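Local coordinates for protein 3,6-diketocamphane 1,6 monooxygenase (Pseudomonas putida, PDB 4UWM) that oxidises a diketone of (-)-camphor breakdown to its lactone with oxygen and reduced FMN, as a type II Baeyer-Villiger monooxygenase, at residues S207-P220 with R232-A244. Sequence-based numbering, arbitrary orientation.
Sequences SPSMRLAGERNFKP and RHWEVYSEAAIEA. With FMN (flavin mononucleotide), chain C.
Ser-207 sets its CB beside the His-233 ring where two neighbouring outer helices of this luciferase-family TIM barrel, 208-216 and 232-244, pack at -30° with axes 6.7 Å apart. A small hydroxyl suits this N-cap: OG, anti to the backbone N (chi1 -174°), accepts from Met-210 N and donates to FMN O2P at 2.5 Å, while Ser-209 grips O1P through both N and OG. Met-210 sends CG, anti to its own carbonyl carbon, over one face of His-233, a CH-pi contact, and its later bends turn CE toward ND1; the imidazole's nitrogens are held by Ser-204 O and Ser-222 OG. Arg-211, in one of two modelled conformers, has Val-236 CG1 over one guanidinium face, and a water joins NE to Val-236 O. Small Ala-240 brings CB to 3.3 Å from Arg-211 O. Gly-214 permits the close approach, its CA 4.1 Å from Ala-241 CA; any CB would clash with Tyr-237 O. Tyr-237 OH donates to Phe-218 O at 2.7 Å, and rigid Pro-220 sets CG over that ring's centre, a CH-pi contact 13° off the normal. A leucine in place of Tyr-237 would probably leave Phe-218 O without its hydroxyl donor and Pro-220 without an aromatic face. Pro-220 CG also meets the Trp-234 ring edge, 4.1 Å from CZ3.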
loop_
_atom_site.group_PDB
_atom_site.type_symbol
_atom_site.label_atom_id
_atom_site.label_comp_id
_atom_site.label_asym_id
_atom_site.label_seq_id
_atom_site.Cartn_x
_atom_site.Cartn_y
_atom_site.Cartn_z
ATOM N N SER A 207 15.712 -17.177 -21.925
ATOM C CA SER A 207 14.649 -16.615 -21.079
ATOM C C SER A 207 13.250 -16.461 -21.714
ATOM O O SER A 207 13.049 -15.612 -22.605
ATOM C CB SER A 207 15.122 -15.275 -20.510
ATOM O OG SER A 207 14.188 -14.742 -19.581
ATOM N N PRO A 208 12.269 -17.256 -21.230
ATOM C CA PRO A 208 10.871 -17.098 -21.644
ATOM C C PRO A 208 10.332 -15.709 -21.307
ATOM O O PRO A 208 9.502 -15.170 -22.051
ATOM C CB PRO A 208 10.138 -18.163 -20.818
ATOM C CG PRO A 208 11.177 -19.179 -20.501
ATOM C CD PRO A 208 12.424 -18.371 -20.276
ATOM N N SER A 209 10.812 -15.138 -20.196
ATOM C CA SER A 209 10.465 -13.768 -19.806
ATOM C C SER A 209 10.983 -12.754 -20.821
ATOM O O SER A 209 10.278 -11.811 -21.171
ATOM C CB SER A 209 10.985 -13.449 -18.401
ATOM O OG SER A 209 10.328 -14.275 -17.451
ATOM N N MET A 210 12.216 -12.953 -21.297
ATOM C CA MET A 210 12.776 -12.081 -22.332
ATOM C C MET A 210 11.981 -12.159 -23.634
ATOM O O MET A 210 11.770 -11.136 -24.289
ATOM C CB MET A 210 14.257 -12.383 -22.569
ATOM C CG MET A 210 15.146 -11.875 -21.447
ATOM S SD MET A 210 15.176 -10.080 -21.382
ATOM C CE MET A 210 15.154 -9.826 -19.608
ATOM N N ARG A 211 11.518 -13.366 -23.977
ATOM C CA ARG A 211 10.695 -13.587 -25.167
ATOM C C ARG A 211 9.337 -12.892 -25.020
ATOM O O ARG A 211 8.888 -12.190 -25.918
ATOM C CB ARG A 211 10.518 -15.091 -25.411
ATOM C CG ARG A 211 10.085 -15.474 -26.821
ATOM C CD ARG A 211 10.238 -16.974 -27.063
ATOM N NE ARG A 211 11.634 -17.387 -27.211
ATOM C CZ ARG A 211 12.316 -18.089 -26.310
ATOM N NH1 ARG A 211 11.738 -18.471 -25.179
ATOM N NH2 ARG A 211 13.581 -18.415 -26.542
ATOM N N LEU A 212 8.688 -13.091 -23.871
ATOM C CA LEU A 212 7.397 -12.447 -23.614
ATOM C C LEU A 212 7.510 -10.925 -23.649
ATOM O O LEU A 212 6.624 -10.253 -24.163
ATOM C CB LEU A 212 6.798 -12.896 -22.268
ATOM C CG LEU A 212 5.504 -12.197 -21.797
ATOM C CD1 LEU A 212 4.311 -12.521 -22.688
ATOM C CD2 LEU A 212 5.192 -12.526 -20.342
ATOM N N ALA A 213 8.593 -10.394 -23.080
ATOM C CA ALA A 213 8.808 -8.950 -23.034
ATOM C C ALA A 213 8.942 -8.407 -24.457
ATOM O O ALA A 213 8.355 -7.374 -24.792
ATOM C CB ALA A 213 10.062 -8.630 -22.229
ATOM N N GLY A 214 9.733 -9.108 -25.277
ATOM C CA GLY A 214 9.900 -8.780 -26.703
ATOM C C GLY A 214 8.576 -8.748 -27.450
ATOM O O GLY A 214 8.237 -7.731 -28.067
ATOM N N GLU A 215 7.824 -9.850 -27.342
ATOM C CA GLU A 215 6.511 -9.984 -27.987
ATOM C C GLU A 215 5.584 -8.817 -27.660
ATOM O O GLU A 215 4.899 -8.308 -28.547
ATOM C CB GLU A 215 5.833 -11.303 -27.585
ATOM C CG GLU A 215 6.510 -12.564 -28.109
ATOM C CD GLU A 215 5.885 -13.848 -27.578
ATOM O OE1 GLU A 215 4.768 -13.791 -27.021
ATOM O OE2 GLU A 215 6.508 -14.924 -27.718
ATOM N N ARG A 216 5.571 -8.399 -26.386
ATOM C CA ARG A 216 4.611 -7.397 -25.906
ATOM C C ARG A 216 5.187 -5.977 -25.847
ATOM O O ARG A 216 4.501 -5.037 -25.469
ATOM C CB ARG A 216 4.045 -7.794 -24.533
ATOM C CG ARG A 216 3.352 -9.149 -24.468
ATOM C CD ARG A 216 1.926 -9.102 -24.995
ATOM N NE ARG A 216 1.245 -10.390 -24.837
ATOM C CZ ARG A 216 0.223 -10.603 -24.015
ATOM N NH1 ARG A 216 -0.257 -9.613 -23.276
ATOM N NH2 ARG A 216 -0.331 -11.807 -23.939
ATOM N N ASN A 217 6.446 -5.822 -26.228
ATOM C CA ASN A 217 7.101 -4.527 -26.189
ATOM C C ASN A 217 7.277 -4.009 -24.740
ATOM O O ASN A 217 7.275 -2.799 -24.491
ATOM C CB ASN A 217 6.342 -3.504 -27.050
ATOM C CG ASN A 217 7.219 -2.354 -27.486
ATOM O OD1 ASN A 217 8.428 -2.505 -27.636
ATOM N ND2 ASN A 217 6.613 -1.197 -27.696
ATOM N N PHE A 218 7.419 -4.943 -23.800
ATOM C CA PHE A 218 7.717 -4.601 -22.396
ATOM C C PHE A 218 9.185 -4.200 -22.212
ATOM O O PHE A 218 10.025 -4.462 -23.078
ATOM C CB PHE A 218 7.379 -5.783 -21.475
ATOM C CG PHE A 218 5.911 -6.110 -21.403
ATOM C CD1 PHE A 218 4.947 -5.161 -21.741
ATOM C CD2 PHE A 218 5.491 -7.361 -20.953
ATOM C CE1 PHE A 218 3.600 -5.461 -21.666
ATOM C CE2 PHE A 218 4.138 -7.668 -20.876
ATOM C CZ PHE A 218 3.194 -6.715 -21.220
ATOM N N LYS A 219 9.492 -3.577 -21.076
ATOM C CA LYS A 219 10.859 -3.234 -20.706
ATOM C C LYS A 219 11.573 -4.474 -20.162
ATOM O O LYS A 219 11.080 -5.106 -19.228
ATOM C CB LYS A 219 10.815 -2.094 -19.682
ATOM C CG LYS A 219 12.140 -1.726 -19.028
ATOM C CD LYS A 219 11.936 -0.598 -18.015
ATOM C CE LYS A 219 13.234 -0.184 -17.348
ATOM N NZ LYS A 219 14.138 0.518 -18.310
ATOM N N PRO A 220 12.733 -4.855 -20.757
ATOM C CA PRO A 220 13.444 -6.012 -20.226
ATOM C C PRO A 220 14.392 -5.629 -19.059
ATOM O O PRO A 220 15.059 -4.598 -19.104
ATOM C CB PRO A 220 14.232 -6.511 -21.451
ATOM C CG PRO A 220 14.568 -5.242 -22.186
ATOM C CD PRO A 220 13.377 -4.328 -21.985
ATOM N N ARG A 232 22.630 -13.474 -24.823
ATOM C CA ARG A 232 21.469 -14.336 -25.108
ATOM C C ARG A 232 20.131 -13.655 -24.766
ATOM O O ARG A 232 19.148 -13.781 -25.502
ATOM C CB ARG A 232 21.595 -15.682 -24.383
ATOM C CG ARG A 232 20.577 -16.739 -24.807
ATOM C CD ARG A 232 20.670 -17.079 -26.289
ATOM N NE ARG A 232 19.515 -17.848 -26.732
ATOM C CZ ARG A 232 19.014 -17.821 -27.961
ATOM N NH1 ARG A 232 19.559 -17.056 -28.903
ATOM N NH2 ARG A 232 17.950 -18.548 -28.242
ATOM N N HIS A 233 20.098 -12.934 -23.647
ATOM C CA HIS A 233 18.908 -12.180 -23.243
ATOM C C HIS A 233 18.492 -11.204 -24.331
ATOM O O HIS A 233 17.324 -11.188 -24.732
ATOM C CB HIS A 233 19.141 -11.447 -21.909
ATOM C CG HIS A 233 18.886 -12.297 -20.703
ATOM N ND1 HIS A 233 18.632 -11.766 -19.458
ATOM C CD2 HIS A 233 18.827 -13.645 -20.558
ATOM C CE1 HIS A 233 18.441 -12.749 -18.597
ATOM N NE2 HIS A 233 18.550 -13.899 -19.240
ATOM N N TRP A 234 19.443 -10.406 -24.818
ATOM C CA TRP A 234 19.123 -9.439 -25.862
ATOM C C TRP A 234 18.750 -10.099 -27.206
ATOM O O TRP A 234 17.849 -9.612 -27.885
ATOM C CB TRP A 234 20.196 -8.357 -26.024
ATOM C CG TRP A 234 19.681 -7.268 -26.892
ATOM C CD1 TRP A 234 19.969 -7.069 -28.204
ATOM C CD2 TRP A 234 18.716 -6.274 -26.535
ATOM N NE1 TRP A 234 19.276 -5.991 -28.682
ATOM C CE2 TRP A 234 18.493 -5.484 -27.682
ATOM C CE3 TRP A 234 18.027 -5.962 -25.354
ATOM C CZ2 TRP A 234 17.606 -4.401 -27.689
ATOM C CZ3 TRP A 234 17.155 -4.884 -25.358
ATOM C CH2 TRP A 234 16.946 -4.119 -26.521
ATOM N N GLU A 235 19.430 -11.198 -27.559
ATOM C CA GLU A 235 19.062 -12.007 -28.726
ATOM C C GLU A 235 17.588 -12.408 -28.670
ATOM O O GLU A 235 16.829 -12.121 -29.595
ATOM C CB GLU A 235 19.908 -13.287 -28.808
ATOM C CG GLU A 235 21.333 -13.106 -29.304
ATOM C CD GLU A 235 22.105 -14.412 -29.351
ATOM O OE1 GLU A 235 21.520 -15.477 -29.079
ATOM O OE2 GLU A 235 23.308 -14.376 -29.662
ATOM N N VAL A 236 17.193 -13.067 -27.570
ATOM C CA VAL A 236 15.838 -13.585 -27.404
ATOM C C VAL A 236 14.808 -12.459 -27.442
ATOM O O VAL A 236 13.788 -12.572 -28.121
ATOM C CB VAL A 236 15.704 -14.452 -26.129
ATOM C CG1 VAL A 236 14.240 -14.760 -25.835
ATOM C CG2 VAL A 236 16.495 -15.749 -26.282
ATOM N N TYR A 237 15.099 -11.365 -26.737
ATOM C CA TYR A 237 14.203 -10.206 -26.678
ATOM C C TYR A 237 13.990 -9.557 -28.034
ATOM O O TYR A 237 12.845 -9.289 -28.409
ATOM C CB TYR A 237 14.750 -9.136 -25.718
ATOM C CG TYR A 237 13.904 -7.876 -25.622
ATOM C CD1 TYR A 237 12.769 -7.824 -24.791
ATOM C CD2 TYR A 237 14.248 -6.728 -26.327
ATOM C CE1 TYR A 237 12.004 -6.664 -24.696
ATOM C CE2 TYR A 237 13.491 -5.572 -26.232
ATOM C CZ TYR A 237 12.370 -5.541 -25.411
ATOM O OH TYR A 237 11.614 -4.379 -25.315
ATOM N N SER A 238 15.095 -9.251 -28.724
ATOM C CA SER A 238 15.027 -8.543 -30.006
ATOM C C SER A 238 14.333 -9.377 -31.076
ATOM O O SER A 238 13.552 -8.844 -31.855
ATOM C CB SER A 238 16.417 -8.104 -30.470
ATOM O OG SER A 238 17.340 -9.173 -30.368
ATOM N N GLU A 239 14.615 -10.685 -31.093
ATOM C CA GLU A 239 14.000 -11.579 -32.067
ATOM C C GLU A 239 12.479 -11.631 -31.874
ATOM O O GLU A 239 11.724 -11.549 -32.852
ATOM C CB GLU A 239 14.646 -12.969 -32.009
ATOM C CG GLU A 239 16.030 -13.017 -32.655
ATOM C CD GLU A 239 16.868 -14.217 -32.228
ATOM O OE1 GLU A 239 16.293 -15.232 -31.783
ATOM O OE2 GLU A 239 18.113 -14.144 -32.342
ATOM N N ALA A 240 12.035 -11.733 -30.619
ATOM C CA ALA A 240 10.605 -11.686 -30.293
ATOM C C ALA A 240 10.006 -10.337 -30.657
ATOM O O ALA A 240 8.942 -10.279 -31.263
ATOM C CB ALA A 240 10.367 -12.008 -28.825
ATOM N N ALA A 241 10.712 -9.255 -30.332
ATOM C CA ALA A 241 10.248 -7.905 -30.669
ATOM C C ALA A 241 10.063 -7.681 -32.182
ATOM O O ALA A 241 9.003 -7.234 -32.621
ATOM C CB ALA A 241 11.183 -6.853 -30.086
ATOM N N ILE A 242 11.096 -7.990 -32.973
ATOM C CA ILE A 242 11.025 -7.817 -34.430
ATOM C C ILE A 242 9.906 -8.687 -35.022
ATOM O O ILE A 242 9.105 -8.219 -35.826
ATOM C CB ILE A 242 12.399 -8.077 -35.097
ATOM C CG1 ILE A 242 13.416 -7.029 -34.625
ATOM C CG2 ILE A 242 12.292 -8.029 -36.618
ATOM C CD1 ILE A 242 14.863 -7.470 -34.708
ATOM N N GLU A 243 9.832 -9.942 -34.593
ATOM C CA GLU A 243 8.802 -10.867 -35.053
ATOM C C GLU A 243 7.373 -10.367 -34.785
ATOM O O GLU A 243 6.479 -10.564 -35.610
ATOM C CB GLU A 243 9.016 -12.238 -34.420
ATOM C CG GLU A 243 8.347 -13.386 -35.155
ATOM C CD GLU A 243 8.514 -14.709 -34.432
ATOM O OE1 GLU A 243 9.604 -14.952 -33.864
ATOM O OE2 GLU A 243 7.551 -15.505 -34.427
ATOM N N ALA A 244 7.167 -9.725 -33.635
ATOM C CA ALA A 244 5.874 -9.139 -33.282
ATOM C C ALA A 244 5.693 -7.756 -33.897
ATOM O O ALA A 244 4.611 -7.175 -33.826
ATOM C CB ALA A 244 5.718 -9.074 -31.769
HETATM N N1 FMN C . 12.630 -11.300 -10.071
HETATM C C2 FMN C . 12.023 -10.081 -9.988
HETATM O O2 FMN C . 10.865 -9.940 -10.437
HETATM N N3 FMN C . 12.621 -9.005 -9.444
HETATM C C4 FMN C . 13.861 -9.057 -8.942
HETATM O O4 FMN C . 14.369 -8.028 -8.450
HETATM C C4A FMN C . 14.602 -10.349 -8.985
HETATM N N5 FMN C . 15.855 -10.484 -8.493
HETATM C C5A FMN C . 16.513 -11.669 -8.542
HETATM C C6 FMN C . 17.808 -11.770 -8.028
HETATM C C7 FMN C . 18.501 -12.980 -8.069
HETATM C C7M FMN C . 19.899 -13.067 -7.509
HETATM C C8 FMN C . 17.841 -14.175 -8.672
HETATM C C8M FMN C . 18.539 -15.506 -8.744
HETATM C C9 FMN C . 16.551 -14.077 -9.186
HETATM C C9A FMN C . 15.856 -12.871 -9.149
HETATM N N10 FMN C . 14.542 -12.764 -9.676
HETATM C C10 FMN C . 13.889 -11.505 -9.600
HETATM C "C1'" FMN C . 13.868 -13.938 -10.260
HETATM C "C2'" FMN C . 14.003 -13.977 -11.775
HETATM O "O2'" FMN C . 13.669 -12.686 -12.283
HETATM C "C3'" FMN C . 13.069 -15.023 -12.378
HETATM O "O3'" FMN C . 13.796 -16.251 -12.523
HETATM C "C4'" FMN C . 12.509 -14.544 -13.720
HETATM O "O4'" FMN C . 11.434 -13.620 -13.506
HETATM C "C5'" FMN C . 12.042 -15.682 -14.621
HETATM O "O5'" FMN C . 13.138 -15.953 -15.484
HETATM P P FMN C . 13.034 -16.835 -16.816
HETATM O O1P FMN C . 11.715 -16.537 -17.457
HETATM O O2P FMN C . 14.209 -16.296 -17.574
HETATM O O3P FMN C . 13.183 -18.241 -16.308
HETATM O O HOH W 1 12.665 -15.322 -28.851
#